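Long-range contacts in ethylbenzene dehydrogenase alpha-subunit (Aromatoleum aromaticum, PDB 2IVF), which belongs to the molybdopterin oxidoreductase family and carries a molybdenum atom, an iron/sulfur cluster and the two ligands MGD and MD1: residues G182-I187 against D211-D216; A247-M252 against R433-K438; K437-S442 against G472-G477; H841-T846 against V971-A976; L867-P872 against M904-P909. All blocks are in the same frame, centred on the assembly; numbering follows the deposited sequence.

Interaction 1. Residues G182-I187 against D211-D216; sequences GSDGFI and DGVSPD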
# COMPACT_ATOMS: atom_id res chain seq x y z
N GLY A 182 -27.26 31.83 -10.40
CA GLY A 182 -27.67 31.04 -9.24
C GLY A 182 -26.65 30.00 -8.85
O GLY A 182 -25.53 29.96 -9.36
N SER A 183 -27.09 29.10 -7.98
CA SER A 183 -26.19 28.26 -7.27
C SER A 183 -25.65 27.09 -8.11
O SER A 183 -24.71 26.42 -7.69
CB SER A 183 -26.89 27.77 -5.99
OG SER A 183 -27.89 26.81 -6.25
N ASP A 184 -26.23 26.83 -9.28
CA ASP A 184 -25.73 25.75 -10.16
C ASP A 184 -24.29 25.92 -10.67
O ASP A 184 -23.69 24.96 -11.17
CB ASP A 184 -26.71 25.51 -11.33
CG ASP A 184 -27.67 24.34 -11.09
OD1 ASP A 184 -27.65 23.76 -9.97
OD2 ASP A 184 -28.42 23.97 -12.05
N GLY A 185 -23.72 27.11 -10.51
CA GLY A 185 -22.35 27.39 -10.97
C GLY A 185 -21.21 26.84 -10.12
O GLY A 185 -20.06 26.82 -10.58
N PHE A 186 -21.53 26.38 -8.91
CA PHE A 186 -20.56 25.89 -7.94
C PHE A 186 -20.65 24.38 -7.89
O PHE A 186 -21.73 23.83 -7.73
CB PHE A 186 -20.85 26.44 -6.53
CG PHE A 186 -19.87 25.96 -5.48
CD1 PHE A 186 -18.71 26.66 -5.27
CD2 PHE A 186 -20.16 24.87 -4.66
CE1 PHE A 186 -17.81 26.25 -4.30
CE2 PHE A 186 -19.24 24.43 -3.71
CZ PHE A 186 -18.08 25.11 -3.52
N ILE A 187 -19.49 23.72 -8.01
CA ILE A 187 -19.40 22.28 -7.99
C ILE A 187 -18.34 21.89 -7.03
O ILE A 187 -17.19 22.27 -7.19
CB ILE A 187 -19.06 21.69 -9.41
CG1 ILE A 187 -20.06 22.25 -10.41
CG2 ILE A 187 -19.10 20.13 -9.44
CD1 ILE A 187 -19.78 21.76 -11.76
N ASP A 211 -26.50 25.55 -1.71
CA ASP A 211 -27.21 24.76 -2.72
C ASP A 211 -26.36 24.57 -3.98
O ASP A 211 -26.83 24.73 -5.10
CB ASP A 211 -28.57 25.39 -3.05
CG ASP A 211 -29.41 24.49 -3.94
OD1 ASP A 211 -29.34 23.27 -3.74
OD2 ASP A 211 -30.06 25.00 -4.87
N GLY A 212 -25.08 24.29 -3.76
CA GLY A 212 -24.17 23.96 -4.86
C GLY A 212 -24.40 22.53 -5.30
O GLY A 212 -25.27 21.85 -4.77
N VAL A 213 -23.61 22.08 -6.27
CA VAL A 213 -23.79 20.79 -6.89
C VAL A 213 -22.66 19.90 -6.41
O VAL A 213 -21.51 20.33 -6.42
CB VAL A 213 -23.73 20.88 -8.43
CG1 VAL A 213 -23.96 19.49 -9.02
CG2 VAL A 213 -24.76 21.90 -8.94
N SER A 214 -23.00 18.73 -5.89
CA SER A 214 -21.99 17.78 -5.41
C SER A 214 -22.17 16.41 -6.08
O SER A 214 -22.92 15.55 -5.60
CB SER A 214 -22.02 17.62 -3.89
OG SER A 214 -22.27 18.84 -3.19
N PRO A 215 -21.52 16.21 -7.23
CA PRO A 215 -21.54 14.90 -7.82
C PRO A 215 -21.23 13.79 -6.83
O PRO A 215 -20.36 13.94 -5.94
CB PRO A 215 -20.47 15.02 -8.91
CG PRO A 215 -20.61 16.42 -9.39
CD PRO A 215 -20.84 17.19 -8.11
N ASP A 216 -22.00 12.71 -6.94
CA ASP A 216 -21.94 11.56 -5.97
C ASP A 216 -20.57 10.91 -5.90
O ASP A 216 -20.10 10.39 -6.90
CB ASP A 216 -22.97 10.52 -6.39
CG ASP A 216 -23.21 9.47 -5.36
OD1 ASP A 216 -22.25 8.83 -4.89
OD2 ASP A 216 -24.41 9.24 -5.06
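Ser183 and Phe186 grip the turn at Asp211-Val213, which leads out of helix 197-210 through a Schellman motif with Asp211, at positive phi, as its C-prime residue. A single beta bridge, Ile187 with Val213, joins strand 186-188 to the residue just before strand 214-215. The tight part lies at the two polar links. Ser183 OG is turned between its own backbone N and carbonyl carbon (chi1 73°), which swings it across to donate to Asp211 O at 2.6 Å; it comes from 41° above the carbonyl plane rather than along a lone pair. Asp211 O also accepts from Arg593, while the Asp211 carboxylate is held by His713. Further on, Val213 N donates to Phe186 O at 3.0 Å, and Gly212 CA lies 4.1 Å from Phe186 CD2, at the edge of the ring. Met206 and Met210 of helix 197-210 also touch the Phe186 side chain.

Packing is looser among the apolar groups, although every touching residue is buried and no side faces solvent. Ile187 CG1 stays 4.4 Å from Val213 CB. Val213 CG2 touches Asp184 OD1 at 3.6 Å, an oxygen that also makes a salt bridge with Arg593. At the far end Ile187 CG2 meets Pro215 CD at 3.7 Å, the two side chains roughly perpendicular.

Interaction 2. Residues A247-M252 against R433-K438; sequences AELIFM and RKVAKK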
# COMPACT_ATOMS: atom_id res chain seq x y z
N ALA A 247 -15.91 -19.23 7.74
CA ALA A 247 -16.14 -19.69 6.41
C ALA A 247 -15.32 -20.95 6.19
O ALA A 247 -14.29 -21.15 6.85
CB ALA A 247 -15.75 -18.59 5.42
N GLU A 248 -15.83 -21.85 5.37
CA GLU A 248 -15.10 -23.07 4.97
C GLU A 248 -14.52 -22.88 3.58
O GLU A 248 -13.60 -23.56 3.17
CB GLU A 248 -16.05 -24.27 4.99
CG GLU A 248 -16.60 -24.55 6.33
CD GLU A 248 -17.68 -25.60 6.32
OE1 GLU A 248 -18.56 -25.56 5.45
OE2 GLU A 248 -17.65 -26.45 7.23
N LEU A 249 -15.07 -21.93 2.84
CA LEU A 249 -14.63 -21.71 1.46
C LEU A 249 -14.73 -20.22 1.25
O LEU A 249 -15.75 -19.63 1.62
CB LEU A 249 -15.57 -22.36 0.45
CG LEU A 249 -15.30 -22.24 -1.05
CD1 LEU A 249 -13.90 -22.78 -1.38
CD2 LEU A 249 -16.43 -22.98 -1.86
N ILE A 250 -13.62 -19.61 0.84
CA ILE A 250 -13.50 -18.15 0.72
C ILE A 250 -13.10 -17.80 -0.71
O ILE A 250 -12.09 -18.30 -1.26
CB ILE A 250 -12.43 -17.58 1.67
CG1 ILE A 250 -12.76 -17.92 3.14
CG2 ILE A 250 -12.25 -16.06 1.45
CD1 ILE A 250 -11.59 -17.84 4.14
N PHE A 251 -13.89 -16.93 -1.33
CA PHE A 251 -13.61 -16.40 -2.66
C PHE A 251 -13.20 -14.93 -2.63
O PHE A 251 -14.03 -14.06 -2.30
CB PHE A 251 -14.86 -16.51 -3.57
CG PHE A 251 -15.19 -17.88 -3.98
CD1 PHE A 251 -14.52 -18.49 -5.03
CD2 PHE A 251 -16.20 -18.57 -3.34
CE1 PHE A 251 -14.83 -19.78 -5.41
CE2 PHE A 251 -16.53 -19.84 -3.74
CZ PHE A 251 -15.83 -20.47 -4.76
N MET A 252 -11.94 -14.65 -2.97
CA MET A 252 -11.45 -13.29 -3.15
C MET A 252 -11.54 -13.01 -4.63
O MET A 252 -10.86 -13.69 -5.40
CB MET A 252 -9.99 -13.18 -2.70
CG MET A 252 -9.84 -13.39 -1.21
SD MET A 252 -10.42 -11.90 -0.37
CE MET A 252 -11.08 -12.55 1.13
N ARG A 433 -19.20 -27.97 -6.89
CA ARG A 433 -19.53 -28.95 -5.89
C ARG A 433 -19.20 -28.43 -4.50
O ARG A 433 -19.95 -28.68 -3.54
CB ARG A 433 -18.83 -30.29 -6.18
CG ARG A 433 -19.33 -30.90 -7.48
CD ARG A 433 -18.50 -32.06 -7.92
NE ARG A 433 -19.14 -32.79 -9.01
CZ ARG A 433 -18.60 -33.85 -9.60
NH1 ARG A 433 -17.38 -34.27 -9.26
NH2 ARG A 433 -19.27 -34.45 -10.58
N LYS A 434 -18.09 -27.70 -4.38
CA LYS A 434 -17.67 -27.21 -3.09
C LYS A 434 -18.54 -26.11 -2.57
O LYS A 434 -18.84 -26.08 -1.40
CB LYS A 434 -16.22 -26.74 -3.12
CG LYS A 434 -15.28 -27.91 -3.20
CD LYS A 434 -13.83 -27.54 -3.24
CE LYS A 434 -12.94 -28.78 -3.02
NZ LYS A 434 -11.51 -28.42 -3.19
N VAL A 435 -18.91 -25.18 -3.44
CA VAL A 435 -19.79 -24.08 -3.04
C VAL A 435 -21.11 -24.63 -2.47
O VAL A 435 -21.66 -24.10 -1.50
CB VAL A 435 -20.08 -23.15 -4.24
CG1 VAL A 435 -21.13 -22.13 -3.89
CG2 VAL A 435 -18.78 -22.40 -4.64
N ALA A 436 -21.64 -25.67 -3.09
CA ALA A 436 -22.91 -26.28 -2.64
C ALA A 436 -22.83 -26.90 -1.28
O ALA A 436 -23.84 -27.06 -0.62
CB ALA A 436 -23.41 -27.31 -3.64
N LYS A 437 -21.63 -27.30 -0.86
CA LYS A 437 -21.48 -28.04 0.40
C LYS A 437 -20.72 -27.30 1.49
O LYS A 437 -20.56 -27.82 2.58
CB LYS A 437 -20.77 -29.36 0.11
CG LYS A 437 -19.31 -29.23 -0.09
CD LYS A 437 -18.56 -30.60 0.05
CE LYS A 437 -18.57 -31.33 -1.27
NZ LYS A 437 -17.26 -32.05 -1.56
N LYS A 438 -20.21 -26.11 1.18
CA LYS A 438 -19.34 -25.38 2.08
C LYS A 438 -19.93 -24.04 2.42
O LYS A 438 -20.49 -23.36 1.55
CB LYS A 438 -17.94 -25.15 1.49
CG LYS A 438 -17.16 -26.46 1.39
CD LYS A 438 -15.71 -26.22 1.06
CE LYS A 438 -15.00 -27.53 0.70
NZ LYS A 438 -15.32 -28.53 1.75
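Leu249 and Lys438 bury the most surface here, with Glu248 next. Leu249 and the Lys438 stem make the apolar part, where the start of strand 249-253 meets the chain leaving helix 425-437, and Glu248 borders it. Leu249 CB meets Lys438 CB at 3.8 Å, and Lys438 CD lies nearly as close to the same leucine atom, so it is the aliphatic stem of the lysine that packs while its ammonium end leads away. On Leu249, CG stands anti to the backbone N (chi1 180°), which points CD2 at the helix: it rests 3.7 Å from Val435 CG2 and against the backbone at the Lys434-Val435 junction. The two side chains meet at about a right angle. That same Val435 methyl also abuts the edge of the Phe251 ring, 3.5 Å from CE2, and is thereby wedged between two strand residues on the same face.

Glu248 is the most exposed of the three. Its OE1 comes 3.5 Å from Lys438 CA, but its polar partner is the N-H of Arg439, and the Lys438 ammonium, with NZ 5.7 Å from Glu248 OE1, is too far to pair with it. Lys434 instead sends its ammonium to Glu277 and Glu430.

Strand 249-252 and helix 433-437 cross at -120°, their axes 9.7 Å apart at closest. Helix 425-437 thus packs against one face of a parallel sheet, in which strand 249-253 lies between 277-281 and 440-444.

Interaction 3. Residues K437-S442 against G472-G477; sequences KKRTCS and GKPGTG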
# COMPACT_ATOMS: atom_id res chain seq x y z
N LYS A 437 -21.63 -27.30 -0.86
CA LYS A 437 -21.48 -28.04 0.40
C LYS A 437 -20.72 -27.30 1.49
O LYS A 437 -20.56 -27.82 2.58
CB LYS A 437 -20.77 -29.36 0.11
CG LYS A 437 -19.31 -29.23 -0.09
CD LYS A 437 -18.56 -30.60 0.05
CE LYS A 437 -18.57 -31.33 -1.27
NZ LYS A 437 -17.26 -32.05 -1.56
N LYS A 438 -20.21 -26.11 1.18
CA LYS A 438 -19.34 -25.38 2.08
C LYS A 438 -19.93 -24.04 2.42
O LYS A 438 -20.49 -23.36 1.55
CB LYS A 438 -17.94 -25.15 1.49
CG LYS A 438 -17.16 -26.46 1.39
CD LYS A 438 -15.71 -26.22 1.06
CE LYS A 438 -15.00 -27.53 0.70
NZ LYS A 438 -15.32 -28.53 1.75
N ARG A 439 -19.83 -23.69 3.69
CA ARG A 439 -20.11 -22.32 4.11
C ARG A 439 -19.11 -21.37 3.44
O ARG A 439 -17.91 -21.45 3.62
CB ARG A 439 -20.05 -22.21 5.63
CG ARG A 439 -20.42 -20.86 6.15
CD ARG A 439 -21.94 -20.57 5.98
NE ARG A 439 -22.82 -21.62 6.49
CZ ARG A 439 -23.23 -21.76 7.75
NH1 ARG A 439 -22.85 -20.93 8.71
NH2 ARG A 439 -24.03 -22.77 8.06
N THR A 440 -19.65 -20.46 2.65
CA THR A 440 -18.87 -19.73 1.68
C THR A 440 -19.04 -18.22 1.88
O THR A 440 -20.14 -17.74 2.03
CB THR A 440 -19.27 -20.09 0.27
OG1 THR A 440 -19.03 -21.50 0.03
CG2 THR A 440 -18.56 -19.16 -0.77
N CYS A 441 -17.90 -17.55 1.96
CA CYS A 441 -17.83 -16.11 2.14
C CYS A 441 -16.98 -15.66 0.94
O CYS A 441 -15.99 -16.33 0.54
CB CYS A 441 -17.13 -15.76 3.45
SG CYS A 441 -17.30 -13.99 3.87
N SER A 442 -17.37 -14.53 0.38
CA SER A 442 -16.63 -13.89 -0.66
C SER A 442 -16.19 -12.49 -0.24
O SER A 442 -16.79 -11.83 0.64
CB SER A 442 -17.51 -13.80 -1.94
OG SER A 442 -17.99 -15.07 -2.33
N GLY A 472 -26.93 -14.92 4.91
CA GLY A 472 -27.65 -14.77 6.14
C GLY A 472 -27.18 -15.64 7.28
O GLY A 472 -27.87 -15.74 8.30
N LYS A 473 -25.96 -16.17 7.13
CA LYS A 473 -25.41 -17.14 8.06
C LYS A 473 -23.98 -16.76 8.45
O LYS A 473 -23.25 -16.07 7.69
CB LYS A 473 -25.42 -18.52 7.43
CG LYS A 473 -26.78 -19.03 7.00
CD LYS A 473 -26.62 -20.24 6.05
CE LYS A 473 -28.00 -20.75 5.65
NZ LYS A 473 -27.93 -21.89 4.71
N PRO A 474 -23.59 -17.14 9.65
CA PRO A 474 -22.20 -16.92 10.02
C PRO A 474 -21.28 -17.48 8.97
O PRO A 474 -21.57 -18.55 8.42
CB PRO A 474 -22.07 -17.68 11.33
CG PRO A 474 -23.37 -17.65 11.92
CD PRO A 474 -24.35 -17.75 10.75
N GLY A 475 -20.22 -16.74 8.65
CA GLY A 475 -19.28 -17.13 7.64
C GLY A 475 -19.76 -16.93 6.23
O GLY A 475 -19.18 -17.47 5.31
N THR A 476 -20.80 -16.14 6.02
CA THR A 476 -21.20 -15.73 4.69
C THR A 476 -21.08 -14.21 4.59
O THR A 476 -20.90 -13.52 5.59
CB THR A 476 -22.64 -16.13 4.38
OG1 THR A 476 -23.54 -15.40 5.23
CG2 THR A 476 -22.83 -17.64 4.61
N GLY A 477 -21.20 -13.72 3.38
CA GLY A 477 -20.95 -12.34 3.08
C GLY A 477 -20.27 -12.21 1.73
O GLY A 477 -19.84 -13.24 1.10
O HOH W 1 -21.74 -15.84 1.13
O HOH W 2 -20.22 -15.03 -1.01
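Arg439 folds its side chain over a type II beta turn, Lys473 to Thr476, in the loop that follows helix 454-467; this loop runs beside strand 440-444, an outermost strand of a parallel sheet. CG is anti to the backbone N (chi1 -176°), and bends at the next two torsions curl the chain around so that the guanidinium reaches the turn, NH1 foremost. NH1 donates to Pro474 O at 2.7 Å, the oxygen lying only 9° out of the guanidinium plane, so the group meets the carbonyl with its edge. Lys473 crosses at about a right angle and lays CB over one face, 3.7 Å from Arg439 NH1. Lower down the chain, Arg439 CD packs against Thr476 CG2 at 3.4 Å. The two positive ends do not meet: Lys473 NZ turns off to Gly469 O.

The turn itself is doubly held at one oxygen. Lys473 O accepts from Thr476 N and, in the carbonyl plane on a lone pair, from Thr476 OG1 at 2.6 Å, while Gly475 takes the positive phi of the third position. Cys441 CB lies 3.3 Å from Gly475 O. Asn243 bonds both Gly475 N and Thr476 O from outside.

Past the turn the backbones join directly, Ser442 N donating to Gly477 O at 2.9 Å. A water reinforces this, giving a proton to Gly477 O at 2.8 Å and lying 2.6 Å from Ser442 OG.

Interaction 4. Residues H841-T846 against V971-A976; sequences HPFKIT and VSIKKA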
# COMPACT_ATOMS: atom_id res chain seq x y z
N HIS A 841 -8.16 -3.31 -30.00
CA HIS A 841 -6.78 -3.39 -29.62
C HIS A 841 -6.68 -4.62 -28.78
O HIS A 841 -7.65 -5.00 -28.14
CB HIS A 841 -6.37 -2.13 -28.82
CG HIS A 841 -6.27 -0.90 -29.66
ND1 HIS A 841 -7.30 0.02 -29.76
CD2 HIS A 841 -5.30 -0.46 -30.48
CE1 HIS A 841 -6.96 0.96 -30.62
NE2 HIS A 841 -5.75 0.71 -31.07
N PRO A 842 -5.52 -5.25 -28.78
CA PRO A 842 -5.45 -6.60 -28.26
C PRO A 842 -5.30 -6.80 -26.77
O PRO A 842 -5.63 -7.89 -26.32
CB PRO A 842 -4.25 -7.19 -28.99
CG PRO A 842 -3.36 -6.09 -29.11
CD PRO A 842 -4.22 -4.83 -29.30
N PHE A 843 -4.84 -5.81 -25.99
CA PHE A 843 -4.72 -6.04 -24.55
C PHE A 843 -5.98 -5.54 -23.87
O PHE A 843 -6.62 -4.60 -24.33
CB PHE A 843 -3.51 -5.36 -23.92
CG PHE A 843 -2.20 -5.90 -24.38
CD1 PHE A 843 -1.68 -5.50 -25.59
CD2 PHE A 843 -1.50 -6.87 -23.62
CE1 PHE A 843 -0.47 -6.01 -26.05
CE2 PHE A 843 -0.29 -7.38 -24.08
CZ PHE A 843 0.22 -6.94 -25.27
N LYS A 844 -6.33 -6.20 -22.79
CA LYS A 844 -7.34 -5.71 -21.85
C LYS A 844 -6.61 -5.19 -20.63
O LYS A 844 -5.88 -5.93 -19.97
CB LYS A 844 -8.33 -6.80 -21.49
CG LYS A 844 -9.39 -6.99 -22.52
CD LYS A 844 -10.50 -7.83 -21.92
CE LYS A 844 -11.63 -8.00 -22.87
NZ LYS A 844 -12.67 -8.83 -22.23
N ILE A 845 -6.81 -3.90 -20.33
CA ILE A 845 -6.08 -3.27 -19.26
C ILE A 845 -6.91 -3.34 -17.99
O ILE A 845 -8.09 -2.97 -17.97
CB ILE A 845 -5.66 -1.81 -19.63
CG1 ILE A 845 -4.66 -1.26 -18.61
CG2 ILE A 845 -6.89 -0.87 -19.83
CD1 ILE A 845 -3.77 -0.17 -19.25
N THR A 846 -6.28 -3.80 -16.93
CA THR A 846 -6.88 -3.81 -15.64
C THR A 846 -6.02 -2.98 -14.67
O THR A 846 -4.90 -2.55 -15.00
CB THR A 846 -7.09 -5.25 -15.09
OG1 THR A 846 -5.83 -5.89 -14.85
CG2 THR A 846 -7.96 -6.11 -16.05
N VAL A 971 -6.28 -1.67 -25.02
CA VAL A 971 -5.10 -0.91 -25.36
C VAL A 971 -4.19 -1.75 -26.24
O VAL A 971 -4.26 -2.96 -26.21
CB VAL A 971 -4.32 -0.47 -24.13
CG1 VAL A 971 -5.21 0.43 -23.27
CG2 VAL A 971 -3.75 -1.68 -23.34
N SER A 972 -3.40 -1.06 -27.06
CA SER A 972 -2.25 -1.64 -27.75
C SER A 972 -0.99 -1.20 -26.98
O SER A 972 -1.01 -0.20 -26.31
CB SER A 972 -2.22 -1.13 -29.17
OG SER A 972 -3.04 -1.91 -30.04
N ILE A 973 0.09 -1.96 -27.08
CA ILE A 973 1.34 -1.59 -26.42
C ILE A 973 2.47 -1.66 -27.44
O ILE A 973 2.54 -2.58 -28.24
CB ILE A 973 1.63 -2.52 -25.22
CG1 ILE A 973 0.48 -2.50 -24.22
CG2 ILE A 973 2.94 -2.14 -24.55
CD1 ILE A 973 0.51 -3.70 -23.15
N LYS A 974 3.36 -0.67 -27.42
CA LYS A 974 4.58 -0.76 -28.21
C LYS A 974 5.75 -0.21 -27.37
O LYS A 974 5.53 0.54 -26.42
CB LYS A 974 4.41 0.03 -29.51
CG LYS A 974 4.28 1.50 -29.32
CD LYS A 974 4.00 2.13 -30.66
CE LYS A 974 4.01 3.65 -30.62
NZ LYS A 974 4.04 4.17 -32.07
N LYS A 975 6.96 -0.58 -27.75
CA LYS A 975 8.15 -0.12 -27.03
C LYS A 975 8.31 1.37 -27.24
O LYS A 975 8.08 1.84 -28.32
CB LYS A 975 9.40 -0.83 -27.55
CG LYS A 975 10.62 -0.59 -26.62
CD LYS A 975 11.93 -0.90 -27.32
CE LYS A 975 13.10 -0.36 -26.54
NZ LYS A 975 13.32 1.13 -26.75
N ALA A 976 8.74 2.08 -26.20
CA ALA A 976 9.14 3.48 -26.28
C ALA A 976 10.56 3.56 -25.72
O ALA A 976 11.27 2.54 -25.64
CB ALA A 976 8.24 4.34 -25.45
OXT ALA A 976 10.98 4.64 -25.28
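Ile973 drops its CD1 methyl onto the Phe843 ring almost exactly over the centre: the carbon is 3.5 Å from the Phe843 ring centroid and 4° off the normal, a textbook CH-pi contact. The ring is the floor and the methyl the bump. Phe843 reaches this place with CG anti to its carbonyl carbon (chi1 -66°), which also sets the ring edge-on to Val971 O.

Val971 is the second bump, and it buries more surface than any other residue of the pair of segments. Its forked side chain fills the hollow between Phe843 and Ile845: CG2 presses on Phe843 CB at 3.7 Å, and CG1 lies 4.0 Å from Ile845 CG2. Cys916, on strand 915-917, adds to the packing around Val971, Ile845 and Ile973. His841 CB lies 3.4 Å from Val971 C.

Beneath the side chains, Phe843 and Val971 form an antiparallel hydrogen-bonded pair, Phe843 N to Val971 O at 2.9 Å and Val971 N to Phe843 O at 3.0 Å. The short strand axes lie at 100°, consistent with a strongly curled sheet such as the double-psi barrel of this domain's clan.

The chemistry divides accordingly: two directional backbone bonds fix the register at a single pair, whereas the packing of Phe843, Ile845, Val971 and Ile973 rests mainly on dispersion and the CH-pi contact.

Interaction 5. Residues L867-P872 against M904-P909; sequences LHRGQP and MVRTAP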
# COMPACT_ATOMS: atom_id res chain seq x y z
N LEU A 867 10.12 2.23 -1.72
CA LEU A 867 9.69 0.82 -1.55
C LEU A 867 9.38 0.20 -2.92
O LEU A 867 9.06 -0.97 -3.00
CB LEU A 867 8.43 0.78 -0.66
CG LEU A 867 8.79 1.18 0.79
CD1 LEU A 867 7.59 1.06 1.72
CD2 LEU A 867 9.94 0.38 1.39
N HIS A 868 9.46 0.99 -3.98
CA HIS A 868 9.10 0.52 -5.31
C HIS A 868 9.94 1.23 -6.37
O HIS A 868 10.94 1.84 -6.03
CB HIS A 868 7.61 0.62 -5.55
CG HIS A 868 7.03 1.99 -5.39
ND1 HIS A 868 6.88 2.88 -6.45
CD2 HIS A 868 6.55 2.62 -4.30
CE1 HIS A 868 6.33 3.99 -6.00
NE2 HIS A 868 6.10 3.86 -4.71
N ARG A 869 9.56 1.13 -7.64
CA ARG A 869 10.38 1.75 -8.70
C ARG A 869 10.23 3.29 -8.75
O ARG A 869 10.95 3.94 -9.50
CB ARG A 869 10.06 1.16 -10.06
CG ARG A 869 10.23 -0.36 -10.20
CD ARG A 869 10.34 -0.72 -11.67
NE ARG A 869 10.50 -2.16 -11.84
CZ ARG A 869 10.45 -2.78 -13.01
NH1 ARG A 869 10.30 -2.09 -14.15
NH2 ARG A 869 10.57 -4.10 -13.03
N GLY A 870 9.30 3.83 -7.97
CA GLY A 870 9.19 5.29 -7.73
C GLY A 870 8.50 6.02 -8.85
O GLY A 870 8.57 7.23 -8.95
N GLN A 871 7.82 5.26 -9.70
CA GLN A 871 7.24 5.80 -10.94
C GLN A 871 6.14 4.89 -11.44
O GLN A 871 6.06 3.74 -11.01
CB GLN A 871 8.33 5.90 -12.02
CG GLN A 871 8.92 4.58 -12.37
CD GLN A 871 10.24 4.73 -13.03
OE1 GLN A 871 11.29 4.54 -12.41
NE2 GLN A 871 10.22 5.13 -14.27
N PRO A 872 5.31 5.38 -12.37
CA PRO A 872 4.30 4.52 -12.94
C PRO A 872 4.89 3.31 -13.66
O PRO A 872 5.92 3.42 -14.34
CB PRO A 872 3.57 5.45 -13.90
CG PRO A 872 3.73 6.84 -13.28
CD PRO A 872 5.19 6.75 -12.91
N MET A 904 6.68 2.84 -17.68
CA MET A 904 7.74 1.84 -17.53
C MET A 904 7.14 0.45 -17.44
O MET A 904 6.12 0.26 -16.77
CB MET A 904 8.59 2.11 -16.30
CG MET A 904 9.58 0.96 -15.96
SD MET A 904 10.64 1.38 -14.59
CE MET A 904 11.88 2.42 -15.37
N VAL A 905 7.82 -0.54 -18.02
CA VAL A 905 7.31 -1.87 -18.11
C VAL A 905 7.94 -2.74 -17.03
O VAL A 905 9.16 -2.71 -16.78
CB VAL A 905 7.60 -2.50 -19.47
CG1 VAL A 905 7.18 -4.02 -19.50
CG2 VAL A 905 6.86 -1.74 -20.57
N ARG A 906 7.08 -3.46 -16.35
CA ARG A 906 7.48 -4.60 -15.52
C ARG A 906 7.00 -5.87 -16.23
O ARG A 906 5.84 -5.99 -16.53
CB ARG A 906 6.78 -4.50 -14.18
CG ARG A 906 6.76 -5.81 -13.36
CD ARG A 906 6.31 -5.53 -11.94
NE ARG A 906 7.39 -4.97 -11.15
CZ ARG A 906 7.27 -3.96 -10.30
NH1 ARG A 906 6.13 -3.34 -10.11
NH2 ARG A 906 8.35 -3.56 -9.67
N THR A 907 7.88 -6.83 -16.48
CA THR A 907 7.45 -8.10 -17.08
C THR A 907 7.31 -9.13 -15.98
O THR A 907 8.14 -9.17 -15.09
CB THR A 907 8.44 -8.60 -18.14
OG1 THR A 907 9.73 -8.78 -17.56
CG2 THR A 907 8.56 -7.60 -19.26
N ALA A 908 6.25 -9.92 -16.01
CA ALA A 908 6.03 -10.96 -15.00
C ALA A 908 5.28 -12.12 -15.63
O ALA A 908 4.41 -11.91 -16.44
CB ALA A 908 5.28 -10.39 -13.82
N PRO A 909 5.61 -13.37 -15.25
CA PRO A 909 4.80 -14.50 -15.72
C PRO A 909 3.40 -14.55 -15.11
O PRO A 909 2.57 -15.33 -15.56
CB PRO A 909 5.60 -15.72 -15.28
CG PRO A 909 6.59 -15.27 -14.34
CD PRO A 909 6.76 -13.78 -14.46
O HOH W 3 7.10 5.32 -15.73
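Arg869, with CG anti to its carbonyl carbon (chi1 -57°) and its chain extended to NE, reaches over to the side chain of Met904, whose own CG is anti to its backbone N (chi1 171°) and whose bend at the last torsion turns the methyl toward Gln871. The contact sets a loop against strand 900-908 in the dinucleotide-binding domain, probably a double-psi barrel as in its clan. Arg869 NH1 serves two acceptors: Val905 O at 2.9 Å, and Met904 SD at 3.5 Å through a weak bond.

Arg906 crosses obliquely, its guanidinium turned 71° from that of Arg869, with Arg869 NE 3.4 Å from Arg906 NH2. Both are donors, and both give a bond to Trp130 O of the beta-subunit, which probably eases the closeness of the two like charges. Asp888 forms a salt bridge with Arg869 NH2 and would further offset the charge. Trp130 also makes a cation-pi contact with Arg869, so the pair of arginines belongs to the subunit interface.

At the other end the link is backbone and solvent. Met904 N reaches Pro872 O only weakly, at 3.5 Å, and a water strengthens the join: it donates to Pro872 O at 2.6 Å and accepts from Met904 N at 3.2 Å.

Overall arrangement
Interactions 2 and 3 form one unit: their centres are 7 Å apart, they share Lys437 and Lys438, and strands 249-253 and 440-444 are neighbours in a parallel sheet. The side chain of Phe251 in interaction 2 is about 9 Å from MGD. Interactions 4 and 5 reach a second sheet, centres 16 Å apart, with interaction 5 nested inside the chain loop that interaction 4 closes. Thr846 of interaction 4 touches MGD, and Ile845 lies about 8 Å from MD1. Interaction 1 stands apart, its centre 47 Å from that of interaction 2 across the middle of the chain, yet its Pro215 is about 12 Å from MD1.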